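Local coordinates for DNA repair and recombination protein RadB (Thermococcus kodakarensis, PDB 2CVF) that probably takes part in DNA repair and homologous recombination, binding ATP and DNA with very weak ATPase activity and without promoting strand exchange, at residues Leu22-Gly27 and Tyr174-Ile179; Thr40-Gly45 and Ser78-Phe83; Lys46-Val51 and Asn105-Val110; Asp112-His117 and Val151-His156. All coordinates share one frame; numbering follows the deposited sequence.

Contact 1 of 4, residues Leu22-Gly27 and Tyr174-Ile179; sequences LTQVYG and YRCKDI
Leu-22 lays its CD2 methyl against the backbone of Arg-175, 3.6 Å from Leu-22 CD2 to Arg-175 O, where helix 172-175 gives way to a loop. The Leu-22 carbonyl oxygen draws two weak hydrogen bonds, from Lys-177 N and from Asp-178 N; the latter is nearly straight (168°) but long, with 3.4 Å between Asp-178 N and Leu-22 O. Thr-23 meets the Asp-178 side chain at a slant. Its first torsion of -57° sets the hydroxyl beside the backbone N, from where Thr-23 OG1 gives a weak bond to Asp-178 OD2 at 3.3 Å, while the other carboxylate oxygen is held in a salt bridge by Arg-199. Gln-24 sets its CB toward 174-179 and uses its aliphatic part first: Gln-24 CB lies 3.4 Å from Cys-176 CB, and CG also rests on the sulfur. A bend at chi2 (-96°) then carries the amide across Ile-179, with Gln-24 NE2 3.6 Å from Ile-179 CD1, and Gln-24 OE1 takes a weak hydrogen bond from Asn-153 of strand 150-154. With an alanine here, Asn-153 would probably be left without this mate and a gap is likely to open by the Cys-176 sulfur and Ile-179. Tyr-26 adds an apolar contact, its CE1 3.6 Å from Ile-179 CG2, the methyl approaching the ring obliquely. Packing between the segments thus outweighs their weak hydrogen bonds; the chain leading to Gly-27 of the predicted P-loop is also bonded through Val-25 to strand 150-154, and Asp-178, on the partner segment, to Arg-199.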
loop_
_atom_site.group_PDB
_atom_site.type_symbol
_atom_site.label_atom_id
_atom_site.label_comp_id
_atom_site.label_asym_id
_atom_site.label_seq_id
_atom_site.Cartn_x
_atom_site.Cartn_y
_atom_site.Cartn_z
ATOM N N LEU A 22 3.539 -4.118 -8.692
ATOM C CA LEU A 22 3.110 -3.234 -7.605
ATOM C C LEU A 22 1.572 -3.137 -7.658
ATOM O O LEU A 22 0.981 -2.799 -8.705
ATOM C CB LEU A 22 3.692 -1.819 -7.796
ATOM C CG LEU A 22 5.161 -1.446 -8.084
ATOM C CD1 LEU A 22 5.869 -2.545 -8.852
ATOM C CD2 LEU A 22 5.220 -0.137 -8.871
ATOM N N THR A 23 0.922 -3.412 -6.537
ATOM C CA THR A 23 -0.523 -3.325 -6.504
ATOM C C THR A 23 -1.038 -2.009 -5.854
ATOM O O THR A 23 -1.195 -1.868 -4.624
ATOM C CB THR A 23 -1.092 -4.635 -5.950
ATOM O OG1 THR A 23 -0.602 -5.692 -6.782
ATOM C CG2 THR A 23 -2.615 -4.642 -5.998
ATOM N N GLN A 24 -1.230 -1.023 -6.724
ATOM C CA GLN A 24 -1.645 0.293 -6.309
ATOM C C GLN A 24 -2.955 0.262 -5.604
ATOM O O GLN A 24 -3.870 -0.416 -6.025
ATOM C CB GLN A 24 -1.650 1.270 -7.477
ATOM C CG GLN A 24 -1.720 2.736 -7.067
ATOM C CD GLN A 24 -3.141 3.264 -7.099
ATOM O OE1 GLN A 24 -3.580 3.998 -6.208
ATOM N NE2 GLN A 24 -3.879 2.873 -8.134
ATOM N N VAL A 25 -3.019 1.066 -4.541
ATOM C CA VAL A 25 -4.161 1.189 -3.646
ATOM C C VAL A 25 -4.512 2.666 -3.428
ATOM O O VAL A 25 -3.719 3.393 -2.830
ATOM C CB VAL A 25 -3.769 0.622 -2.250
ATOM C CG1 VAL A 25 -4.945 0.659 -1.288
ATOM C CG2 VAL A 25 -3.156 -0.777 -2.375
ATOM N N TYR A 26 -5.669 3.122 -3.910
ATOM C CA TYR A 26 -6.092 4.514 -3.673
ATOM C C TYR A 26 -7.491 4.600 -3.042
ATOM O O TYR A 26 -8.428 3.951 -3.496
ATOM C CB TYR A 26 -6.007 5.403 -4.944
ATOM C CG TYR A 26 -6.896 5.041 -6.141
ATOM C CD1 TYR A 26 -6.339 4.934 -7.421
ATOM C CD2 TYR A 26 -8.288 4.828 -6.009
ATOM C CE1 TYR A 26 -7.132 4.623 -8.539
ATOM C CE2 TYR A 26 -9.085 4.516 -7.119
ATOM C CZ TYR A 26 -8.494 4.412 -8.386
ATOM O OH TYR A 26 -9.229 4.070 -9.501
ATOM N N GLY A 27 -7.637 5.392 -1.993
ATOM C CA GLY A 27 -8.941 5.531 -1.364
ATOM C C GLY A 27 -8.916 6.697 -0.399
ATOM O O GLY A 27 -8.028 7.557 -0.482
ATOM N N TYR A 174 -0.120 3.003 -15.440
ATOM C CA TYR A 174 0.933 2.567 -16.360
ATOM C C TYR A 174 2.144 2.148 -15.532
ATOM O O TYR A 174 2.917 1.257 -15.917
ATOM C CB TYR A 174 1.372 3.672 -17.340
ATOM C CG TYR A 174 2.170 3.072 -18.480
ATOM C CD1 TYR A 174 3.498 2.652 -18.295
ATOM C CD2 TYR A 174 1.543 2.718 -19.677
ATOM C CE1 TYR A 174 4.158 1.874 -19.269
ATOM C CE2 TYR A 174 2.197 1.943 -20.644
ATOM C CZ TYR A 174 3.483 1.521 -20.434
ATOM O OH TYR A 174 4.061 0.681 -21.347
ATOM N N ARG A 175 2.297 2.791 -14.381
ATOM C CA ARG A 175 3.426 2.519 -13.499
ATOM C C ARG A 175 3.067 1.416 -12.492
ATOM O O ARG A 175 3.898 0.585 -12.105
ATOM C CB ARG A 175 3.871 3.832 -12.802
ATOM C CG ARG A 175 4.112 5.024 -13.757
ATOM C CD ARG A 175 4.653 4.565 -15.129
ATOM N NE ARG A 175 4.951 5.661 -16.052
ATOM C CZ ARG A 175 5.504 5.516 -17.260
ATOM N NH1 ARG A 175 5.827 4.312 -17.719
ATOM N NH2 ARG A 175 5.798 6.591 -17.986
ATOM N N CYS A 176 1.805 1.400 -12.105
ATOM C CA CYS A 176 1.295 0.423 -11.171
ATOM C C CYS A 176 0.355 -0.376 -12.041
ATOM O O CYS A 176 -0.342 0.222 -12.839
ATOM C CB CYS A 176 0.502 1.148 -10.084
ATOM S SG CYS A 176 1.363 2.602 -9.381
ATOM N N LYS A 177 0.344 -1.705 -11.946
ATOM C CA LYS A 177 -0.570 -2.453 -12.802
ATOM C C LYS A 177 -1.765 -3.057 -12.102
ATOM O O LYS A 177 -2.789 -3.262 -12.720
ATOM C CB LYS A 177 0.141 -3.501 -13.667
ATOM C CG LYS A 177 0.579 -2.976 -15.061
ATOM C CD LYS A 177 1.121 -4.115 -15.958
ATOM C CE LYS A 177 1.545 -3.639 -17.375
ATOM N NZ LYS A 177 2.209 -4.723 -18.222
ATOM N N ASP A 178 -1.676 -3.298 -10.802
ATOM C CA ASP A 178 -2.815 -3.881 -10.101
ATOM C C ASP A 178 -3.505 -2.841 -9.214
ATOM O O ASP A 178 -3.196 -2.681 -8.031
ATOM C CB ASP A 178 -2.372 -5.111 -9.294
ATOM C CG ASP A 178 -2.005 -6.318 -10.179
ATOM O OD1 ASP A 178 -2.332 -6.324 -11.402
ATOM O OD2 ASP A 178 -1.403 -7.265 -9.612
ATOM N N ILE A 179 -4.459 -2.139 -9.805
ATOM C CA ILE A 179 -5.184 -1.092 -9.107
ATOM C C ILE A 179 -6.370 -1.584 -8.252
ATOM O O ILE A 179 -7.380 -2.093 -8.755
ATOM C CB ILE A 179 -5.618 0.047 -10.117
ATOM C CG1 ILE A 179 -4.437 0.412 -11.015
ATOM C CG2 ILE A 179 -6.033 1.316 -9.393
ATOM C CD1 ILE A 179 -4.452 1.834 -11.483
#

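Contact 2 of 4, residues Thr40-Gly45 and Ser78-Phe83; sequences TGLLSG and SRFILF
Gly-41 and Leu-42, in the last turn of the helix that starts in the predicted P-loop, pack on Phe-80 of the edge strand 80-81. The phenyl ring comes in end first. Its CZ is 3.9 Å from Gly-41 CA, and a side chain on that glycine would probably run into the ring. CZ also lies obliquely near the backbone, 3.5 Å from Leu-42 N. The Leu-42 side chain meets the same end of the ring: CB sits at the edge, in the ring plane, 3.9 Å from Phe-80 CE1, and a chi1 of 50° turns the isobutyl group so that Leu-42 CD1 stands 3.8 Å from Phe-80 CZ. This is a helix lying on the outermost strand of the parallel RecA-like sheet, and Phe-80 bridges them, touching also Val-48 and Tyr-50 of the neighbouring strand 48-51. Farther on, Ser-44 N bonds to Gly-41 O (3.0 Å). Gly-45 follows with a positive phi of 85°, a conformation that would press a CB against the preceding carbonyl oxygen. Its own carbonyl lies over one face of the Arg-79 guanidinium, 4.3 Å from Gly-45 O to Arg-79 NE, without a hydrogen bond. Arg-79 makes a long, weak ion pair with Glu-75.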
loop_
_atom_site.group_PDB
_atom_site.type_symbol
_atom_site.label_atom_id
_atom_site.label_comp_id
_atom_site.label_asym_id
_atom_site.label_seq_id
_atom_site.Cartn_x
_atom_site.Cartn_y
_atom_site.Cartn_z
ATOM N N THR A 40 -0.409 -7.959 6.217
ATOM C CA THR A 40 0.222 -8.579 5.060
ATOM C C THR A 40 1.688 -8.979 5.394
ATOM O O THR A 40 2.080 -10.139 5.198
ATOM C CB THR A 40 0.208 -7.594 3.809
ATOM O OG1 THR A 40 -1.109 -7.449 3.275
ATOM C CG2 THR A 40 1.052 -8.107 2.737
ATOM N N GLY A 41 2.433 -8.047 6.007
ATOM C CA GLY A 41 3.847 -8.248 6.334
ATOM C C GLY A 41 4.383 -9.098 7.487
ATOM O O GLY A 41 5.205 -9.984 7.271
ATOM N N LEU A 42 4.000 -8.783 8.718
ATOM C CA LEU A 42 4.477 -9.541 9.883
ATOM C C LEU A 42 4.102 -11.039 9.829
ATOM O O LEU A 42 4.557 -11.857 10.654
ATOM C CB LEU A 42 3.970 -8.895 11.182
ATOM C CG LEU A 42 2.495 -8.529 11.396
ATOM C CD1 LEU A 42 2.350 -7.034 11.370
ATOM C CD2 LEU A 42 1.526 -9.193 10.396
ATOM N N LEU A 43 3.207 -11.377 8.902
ATOM C CA LEU A 43 2.802 -12.761 8.733
ATOM C C LEU A 43 3.356 -13.458 7.453
ATOM O O LEU A 43 3.161 -14.663 7.263
ATOM C CB LEU A 43 1.289 -12.878 8.848
ATOM C CG LEU A 43 0.856 -13.481 10.195
ATOM C CD1 LEU A 43 -0.562 -14.006 10.056
ATOM C CD2 LEU A 43 1.766 -14.625 10.637
ATOM N N SER A 44 4.110 -12.705 6.643
ATOM C CA SER A 44 4.720 -13.193 5.408
ATOM C C SER A 44 6.047 -13.774 5.802
ATOM O O SER A 44 6.962 -13.881 4.989
ATOM C CB SER A 44 4.953 -12.040 4.392
ATOM O OG SER A 44 6.226 -11.398 4.528
ATOM N N GLY A 45 6.170 -14.127 7.064
ATOM C CA GLY A 45 7.417 -14.684 7.521
ATOM C C GLY A 45 8.391 -13.584 7.883
ATOM O O GLY A 45 8.315 -13.020 8.975
ATOM N N SER A 78 11.061 -5.709 14.703
ATOM C CA SER A 78 12.167 -5.657 13.754
ATOM C C SER A 78 11.910 -6.287 12.362
ATOM O O SER A 78 12.851 -6.769 11.690
ATOM C CB SER A 78 13.400 -6.291 14.414
ATOM O OG SER A 78 13.671 -5.681 15.677
ATOM N N ARG A 79 10.650 -6.259 11.927
ATOM C CA ARG A 79 10.254 -6.819 10.628
ATOM C C ARG A 79 10.247 -5.773 9.512
ATOM O O ARG A 79 10.929 -5.895 8.490
ATOM C CB ARG A 79 8.865 -7.477 10.730
ATOM C CG ARG A 79 8.888 -8.992 10.974
ATOM C CD ARG A 79 8.562 -9.443 12.424
ATOM N NE ARG A 79 9.073 -10.798 12.611
ATOM C CZ ARG A 79 8.528 -11.767 13.339
ATOM N NH1 ARG A 79 7.404 -11.567 14.013
ATOM N NH2 ARG A 79 9.112 -12.969 13.359
ATOM N N PHE A 80 9.418 -4.763 9.695
ATOM C CA PHE A 80 9.334 -3.686 8.731
ATOM C C PHE A 80 10.525 -2.822 9.057
ATOM O O PHE A 80 10.578 -2.196 10.128
ATOM C CB PHE A 80 8.042 -2.893 8.930
ATOM C CG PHE A 80 6.802 -3.740 8.881
ATOM C CD1 PHE A 80 6.599 -4.769 9.820
ATOM C CD2 PHE A 80 5.836 -3.519 7.902
ATOM C CE1 PHE A 80 5.471 -5.547 9.784
ATOM C CE2 PHE A 80 4.697 -4.295 7.856
ATOM C CZ PHE A 80 4.515 -5.319 8.809
ATOM N N ILE A 81 11.516 -2.847 8.172
ATOM C CA ILE A 81 12.734 -2.060 8.359
ATOM C C ILE A 81 12.285 -0.637 8.738
ATOM O O ILE A 81 11.307 -0.130 8.189
ATOM C CB ILE A 81 13.593 -2.136 7.086
ATOM C CG1 ILE A 81 15.061 -1.822 7.408
ATOM C CG2 ILE A 81 12.998 -1.290 6.007
ATOM C CD1 ILE A 81 15.675 -2.703 8.511
ATOM N N LEU A 82 12.924 -0.054 9.747
ATOM C CA LEU A 82 12.541 1.271 10.264
ATOM C C LEU A 82 12.767 2.552 9.416
ATOM O O LEU A 82 13.575 3.416 9.784
ATOM C CB LEU A 82 13.132 1.444 11.662
ATOM C CG LEU A 82 12.463 0.656 12.799
ATOM C CD1 LEU A 82 12.422 -0.846 12.492
ATOM C CD2 LEU A 82 13.218 0.929 14.103
ATOM N N PHE A 83 11.979 2.707 8.340
ATOM C CA PHE A 83 12.096 3.835 7.396
ATOM C C PHE A 83 10.855 4.765 7.216
ATOM O O PHE A 83 9.713 4.439 7.600
ATOM C CB PHE A 83 12.578 3.302 6.031
ATOM C CG PHE A 83 13.999 2.727 6.045
ATOM C CD1 PHE A 83 14.748 2.668 4.872
ATOM C CD2 PHE A 83 14.607 2.306 7.246
ATOM C CE1 PHE A 83 16.085 2.209 4.902
ATOM C CE2 PHE A 83 15.931 1.849 7.304
ATOM C CZ PHE A 83 16.680 1.798 6.126
#

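Contact 3 of 4, residues Lys46-Val51 and Asn105-Val110; sequences KKVAYV and NFALVV
Ala-49 and Tyr-50 run parallel to Val-109 and Val-110 as neighbouring strands, and here the contact is tight. Ala-49 N gives an almost straight bond (176°) to Leu-108 O at 2.7 Å, approaching from above the carbonyl plane. The carbonyl of Ala-49 receives Val-110 N at 2.9 Å, and the ladder continues as Val-51 N bonds to Val-110 O at 2.6 Å, nearly along the C=O axis. Side chains alternate about this ladder. On one face Tyr-50 CD1 reaches Val-110 CB at 3.8 Å, the ring turning its edge to Val-110 O; Val-48 and Leu-108 run alongside with matching direction, with Val-48 CG1 3.9 Å from Leu-108 CB. On the other, Ala-49 CB meets Phe-106 CE2 at 3.9 Å. A chi1 of 80° carries the Phe-106 ring forward from Lys-47 to Ala-49, edge on to the Val-48 and Ala-49 amides. The lysine end is looser and exposed. The Lys-47 side chain touches at its root, 3.7 Å between Lys-47 CB and Phe-106 CB, before its amine leads away; Lys-46 lays its CG by the Asn-105 and Phe-106 backbone and its carbonyl by Ala-107 CB. The bond from Ala-107 N to Lys-47 O is weak, and that oxygen's position is doubtful. Strand 109-111 is the middle of the five-stranded parallel RecA-like sheet and 48-51 its neighbour: strand 80-81 flanks 48-51, strand 150-154 flanks 109-111, helix 33-42 covers the Tyr-50 and Val-110 face, and helix 91-100 covers that of Ala-49 and Val-109.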
loop_
_atom_site.group_PDB
_atom_site.type_symbol
_atom_site.label_atom_id
_atom_site.label_comp_id
_atom_site.label_asym_id
_atom_site.label_seq_id
_atom_site.Cartn_x
_atom_site.Cartn_y
_atom_site.Cartn_z
ATOM N N LYS A 46 9.241 -13.224 6.930
ATOM C CA LYS A 46 10.271 -12.207 7.153
ATOM C C LYS A 46 10.139 -10.824 6.472
ATOM O O LYS A 46 9.322 -10.595 5.575
ATOM C CB LYS A 46 11.638 -12.799 6.824
ATOM C CG LYS A 46 11.820 -13.170 5.361
ATOM C CD LYS A 46 11.000 -14.368 4.957
ATOM C CE LYS A 46 11.610 -15.021 3.723
ATOM N NZ LYS A 46 12.913 -15.667 4.036
ATOM N N LYS A 47 11.009 -9.927 6.921
ATOM C CA LYS A 47 11.133 -8.538 6.463
ATOM C C LYS A 47 10.368 -7.933 5.251
ATOM O O LYS A 47 10.419 -8.417 4.108
ATOM C CB LYS A 47 12.617 -8.173 6.402
ATOM C CG LYS A 47 13.300 -8.387 7.751
ATOM C CD LYS A 47 14.729 -8.859 7.562
ATOM C CE LYS A 47 15.434 -9.051 8.881
ATOM N NZ LYS A 47 16.890 -9.211 8.685
ATOM N N VAL A 48 9.731 -6.805 5.557
ATOM C CA VAL A 48 8.933 -6.009 4.655
ATOM C C VAL A 48 9.512 -4.601 4.789
ATOM O O VAL A 48 9.805 -4.153 5.915
ATOM C CB VAL A 48 7.490 -5.922 5.210
ATOM C CG1 VAL A 48 6.672 -4.870 4.466
ATOM C CG2 VAL A 48 6.809 -7.276 5.170
ATOM N N ALA A 49 9.718 -3.904 3.677
ATOM C CA ALA A 49 10.211 -2.528 3.770
ATOM C C ALA A 49 8.945 -1.710 3.870
ATOM O O ALA A 49 8.012 -1.900 3.114
ATOM C CB ALA A 49 11.008 -2.126 2.546
ATOM N N TYR A 50 8.847 -0.894 4.900
ATOM C CA TYR A 50 7.661 -0.063 5.072
ATOM C C TYR A 50 8.171 1.378 5.095
ATOM O O TYR A 50 9.097 1.735 5.842
ATOM C CB TYR A 50 6.915 -0.484 6.349
ATOM C CG TYR A 50 5.646 0.278 6.650
ATOM C CD1 TYR A 50 5.030 1.063 5.681
ATOM C CD2 TYR A 50 5.141 0.316 7.944
ATOM C CE1 TYR A 50 3.958 1.890 6.008
ATOM C CE2 TYR A 50 4.071 1.135 8.276
ATOM C CZ TYR A 50 3.490 1.926 7.306
ATOM O OH TYR A 50 2.502 2.813 7.653
ATOM N N VAL A 51 7.655 2.153 4.156
ATOM C CA VAL A 51 8.063 3.531 3.997
ATOM C C VAL A 51 6.817 4.396 4.094
ATOM O O VAL A 51 5.884 4.267 3.296
ATOM C CB VAL A 51 8.860 3.735 2.647
ATOM C CG1 VAL A 51 8.664 5.124 2.070
ATOM C CG2 VAL A 51 10.323 3.502 2.889
ATOM N N ASN A 105 16.853 -11.034 0.694
ATOM C CA ASN A 105 15.843 -12.075 0.575
ATOM C C ASN A 105 14.798 -11.684 1.644
ATOM O O ASN A 105 14.962 -11.933 2.835
ATOM C CB ASN A 105 16.531 -13.429 0.813
ATOM C CG ASN A 105 17.757 -13.606 -0.099
ATOM O OD1 ASN A 105 17.635 -13.571 -1.320
ATOM N ND2 ASN A 105 18.949 -13.695 0.498
ATOM N N PHE A 106 13.812 -10.897 1.222
ATOM C CA PHE A 106 12.801 -10.430 2.153
ATOM C C PHE A 106 11.474 -10.249 1.434
ATOM O O PHE A 106 11.446 -10.224 0.199
ATOM C CB PHE A 106 13.263 -9.133 2.851
ATOM C CG PHE A 106 13.089 -7.910 2.028
ATOM C CD1 PHE A 106 13.845 -7.716 0.881
ATOM C CD2 PHE A 106 12.144 -6.950 2.382
ATOM C CE1 PHE A 106 13.661 -6.568 0.085
ATOM C CE2 PHE A 106 11.948 -5.801 1.601
ATOM C CZ PHE A 106 12.708 -5.608 0.450
ATOM N N ALA A 107 10.394 -10.100 2.208
ATOM C CA ALA A 107 9.039 -9.971 1.674
ATOM C C ALA A 107 8.606 -8.790 0.770
ATOM O O ALA A 107 8.794 -8.859 -0.452
ATOM C CB ALA A 107 8.026 -10.196 2.793
ATOM N N LEU A 108 7.988 -7.751 1.356
ATOM C CA LEU A 108 7.445 -6.583 0.600
ATOM C C LEU A 108 8.044 -5.172 0.732
ATOM O O LEU A 108 9.132 -4.957 1.262
ATOM C CB LEU A 108 5.959 -6.361 0.919
ATOM C CG LEU A 108 4.780 -7.269 1.207
ATOM C CD1 LEU A 108 4.888 -7.795 2.588
ATOM C CD2 LEU A 108 3.572 -6.338 1.115
ATOM N N VAL A 109 7.222 -4.209 0.303
ATOM C CA VAL A 109 7.508 -2.777 0.319
ATOM C C VAL A 109 6.155 -2.091 0.330
ATOM O O VAL A 109 5.231 -2.550 -0.324
ATOM C CB VAL A 109 8.228 -2.287 -0.990
ATOM C CG1 VAL A 109 8.404 -0.766 -0.972
ATOM C CG2 VAL A 109 9.583 -2.993 -1.180
ATOM N N VAL A 110 6.020 -1.044 1.126
ATOM C CA VAL A 110 4.782 -0.274 1.171
ATOM C C VAL A 110 5.278 1.158 1.306
ATOM O O VAL A 110 6.216 1.392 2.073
ATOM C CB VAL A 110 3.892 -0.587 2.415
ATOM C CG1 VAL A 110 2.537 0.006 2.224
ATOM C CG2 VAL A 110 3.736 -2.047 2.633
#

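Contact 4 of 4, residues Asp112-His117 and Val151-His156; sequences DSITAH and VINQVH
Ile-114 and Asn-153 pass antiparallel, while Gln-154 lies across Ile-114. The Ile-114 CB points toward strand 150-154. From there the CG2 branch settles on the strand itself, 3.5 Å from Ile-114 CG2 to Asn-153 CA and close to the Asn-153 side-chain carbonyl. The other branch leaves in the crowded position between backbone N and carbonyl carbon (chi1 72°), which sends CG1 and CD1 toward the end of the Gln-154 side chain, with Ile-114 CD1 3.9 Å from Gln-154 CD. A serine in its place would lose the methyls, is likely to open a gap over Asn-153, and would probably leave Gln-154 less held on this side. Ser-113, just before it, also sets its CB toward the strand. Its hydroxyl is near both the Ile-152 amide and a Val-151 methyl, Ser-113 OG being 2.8 Å from Ile-152 N and 3.4 Å from Val-151 CG1. Asp-112 and Ile-152 lie alongside each other; the carboxylate leans on the isoleucine flank, with Asp-112 OD2 3.6 Å from Ile-152 CB. The Asp-112 carbonyl is tied to Thr-53 by a hydrogen bond, and the peptide between Asp-112 and Ser-113 is cis, as is known after this aspartate in RecA-like relatives. An aspartate and serine just after a run of hydrophobic residues in a central strand, close to the predicted P-loop, are consistent with the Walker B motif of RecA-like ATPases, here laid against the end of the adjacent strand.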
loop_
_atom_site.group_PDB
_atom_site.type_symbol
_atom_site.label_atom_id
_atom_site.label_comp_id
_atom_site.label_asym_id
_atom_site.label_seq_id
_atom_site.Cartn_x
_atom_site.Cartn_y
_atom_site.Cartn_z
ATOM N N ASP A 112 4.103 5.700 1.225
ATOM C CA ASP A 112 3.084 6.674 1.652
ATOM C C ASP A 112 3.284 8.156 1.190
ATOM O O ASP A 112 3.417 9.040 2.044
ATOM C CB ASP A 112 3.012 6.677 3.196
ATOM C CG ASP A 112 2.511 5.362 3.794
ATOM O OD1 ASP A 112 3.351 4.575 4.274
ATOM O OD2 ASP A 112 1.277 5.125 3.821
ATOM N N SER A 113 3.358 8.506 -0.095
ATOM C CA SER A 113 3.289 7.700 -1.316
ATOM C C SER A 113 2.815 8.744 -2.346
ATOM O O SER A 113 3.070 8.636 -3.568
ATOM C CB SER A 113 2.255 6.580 -1.205
ATOM O OG SER A 113 2.519 5.504 -2.099
ATOM N N ILE A 114 2.153 9.769 -1.797
ATOM C CA ILE A 114 1.586 10.889 -2.546
ATOM C C ILE A 114 2.350 12.233 -2.462
ATOM O O ILE A 114 3.572 12.268 -2.308
ATOM C CB ILE A 114 0.056 11.145 -2.196
ATOM C CG1 ILE A 114 -0.111 11.743 -0.787
ATOM C CG2 ILE A 114 -0.762 9.875 -2.402
ATOM C CD1 ILE A 114 0.124 10.774 0.356
ATOM N N THR A 115 1.583 13.316 -2.589
ATOM C CA THR A 115 2.037 14.693 -2.616
ATOM C C THR A 115 2.865 15.230 -1.449
ATOM O O THR A 115 3.039 14.580 -0.422
ATOM C CB THR A 115 0.807 15.601 -2.893
ATOM O OG1 THR A 115 1.176 16.986 -2.880
ATOM C CG2 THR A 115 -0.284 15.340 -1.874
ATOM N N ALA A 116 3.356 16.450 -1.652
ATOM C CA ALA A 116 4.178 17.187 -0.706
ATOM C C ALA A 116 4.032 18.679 -0.976
ATOM O O ALA A 116 3.501 19.094 -2.014
ATOM C CB ALA A 116 5.608 16.810 -0.890
ATOM N N HIS A 117 4.554 19.494 -0.065
ATOM C CA HIS A 117 4.474 20.932 -0.254
ATOM C C HIS A 117 5.721 21.756 -0.004
ATOM O O HIS A 117 6.624 21.366 0.737
ATOM C CB HIS A 117 3.304 21.520 0.519
ATOM C CG HIS A 117 2.215 22.025 -0.364
ATOM N ND1 HIS A 117 1.550 21.210 -1.254
ATOM C CD2 HIS A 117 1.708 23.266 -0.539
ATOM C CE1 HIS A 117 0.681 21.929 -1.941
ATOM N NE2 HIS A 117 0.759 23.179 -1.528
ATOM N N VAL A 151 1.873 0.576 -2.923
ATOM C CA VAL A 151 1.938 2.021 -3.125
ATOM C C VAL A 151 0.674 2.622 -2.503
ATOM O O VAL A 151 -0.415 2.411 -3.023
ATOM C CB VAL A 151 1.957 2.305 -4.654
ATOM C CG1 VAL A 151 2.437 3.715 -4.938
ATOM C CG2 VAL A 151 2.833 1.262 -5.384
ATOM N N ILE A 152 0.800 3.356 -1.404
ATOM C CA ILE A 152 -0.393 3.911 -0.770
ATOM C C ILE A 152 -0.824 5.316 -1.242
ATOM O O ILE A 152 -0.407 6.333 -0.677
ATOM C CB ILE A 152 -0.285 3.887 0.789
ATOM C CG1 ILE A 152 -0.015 2.456 1.286
ATOM C CG2 ILE A 152 -1.594 4.398 1.427
ATOM C CD1 ILE A 152 -0.001 2.289 2.837
ATOM N N ASN A 153 -1.709 5.374 -2.237
ATOM C CA ASN A 153 -2.182 6.664 -2.753
ATOM C C ASN A 153 -3.516 7.070 -2.122
ATOM O O ASN A 153 -4.072 6.333 -1.298
ATOM C CB ASN A 153 -2.249 6.662 -4.291
ATOM C CG ASN A 153 -0.860 6.536 -4.942
ATOM O OD1 ASN A 153 0.054 7.322 -4.661
ATOM N ND2 ASN A 153 -0.701 5.535 -5.805
ATOM N N GLN A 154 -4.043 8.230 -2.508
ATOM C CA GLN A 154 -5.289 8.707 -1.912
ATOM C C GLN A 154 -6.393 9.247 -2.845
ATOM O O GLN A 154 -6.323 9.103 -4.072
ATOM C CB GLN A 154 -4.962 9.736 -0.827
ATOM C CG GLN A 154 -4.364 9.140 0.439
ATOM C CD GLN A 154 -3.591 10.146 1.277
ATOM O OE1 GLN A 154 -2.874 9.769 2.205
ATOM N NE2 GLN A 154 -3.727 11.429 0.956
ATOM N N VAL A 155 -7.426 9.811 -2.209
ATOM C CA VAL A 155 -8.627 10.412 -2.803
ATOM C C VAL A 155 -9.650 9.574 -3.569
ATOM O O VAL A 155 -10.803 9.986 -3.653
ATOM C CB VAL A 155 -8.391 11.766 -3.519
ATOM C CG1 VAL A 155 -7.095 12.413 -3.058
ATOM C CG2 VAL A 155 -8.500 11.621 -5.016
ATOM N N HIS A 156 -9.272 8.440 -4.150
ATOM C CA HIS A 156 -10.253 7.572 -4.828
ATOM C C HIS A 156 -11.292 8.260 -5.732
ATOM O O HIS A 156 -11.184 9.442 -6.065
ATOM C CB HIS A 156 -11.042 6.769 -3.775
ATOM C CG HIS A 156 -12.164 7.545 -3.128
ATOM N ND1 HIS A 156 -13.448 7.561 -3.625
ATOM C CD2 HIS A 156 -12.174 8.357 -2.041
ATOM C CE1 HIS A 156 -14.201 8.352 -2.884
ATOM N NE2 HIS A 156 -13.454 8.850 -1.916
#

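Overall arrangement
From the N terminus, contact 1 opens first and closes last: its loop, from 22-27 to 174-179, encloses the other three. Contacts 2 and 3 alternate along the chain, 40-45 and 46-51 pairing in turn with 78-83 and 105-110, so their loops cross; their centres lie about 6 Å apart. Contact 4, between 112-117 and 151-156, follows both in series. All reach the same parallel sheet. Contacts 2 and 3 join helix 33-42 and strands 80-81, 48-51 and 109-111; contact 4 carries on to strand 150-154, where Asn-153 N meets Val-25 O, and contact 1 joins the opposite edge strand, 25-27, to the chain following helix 172-175.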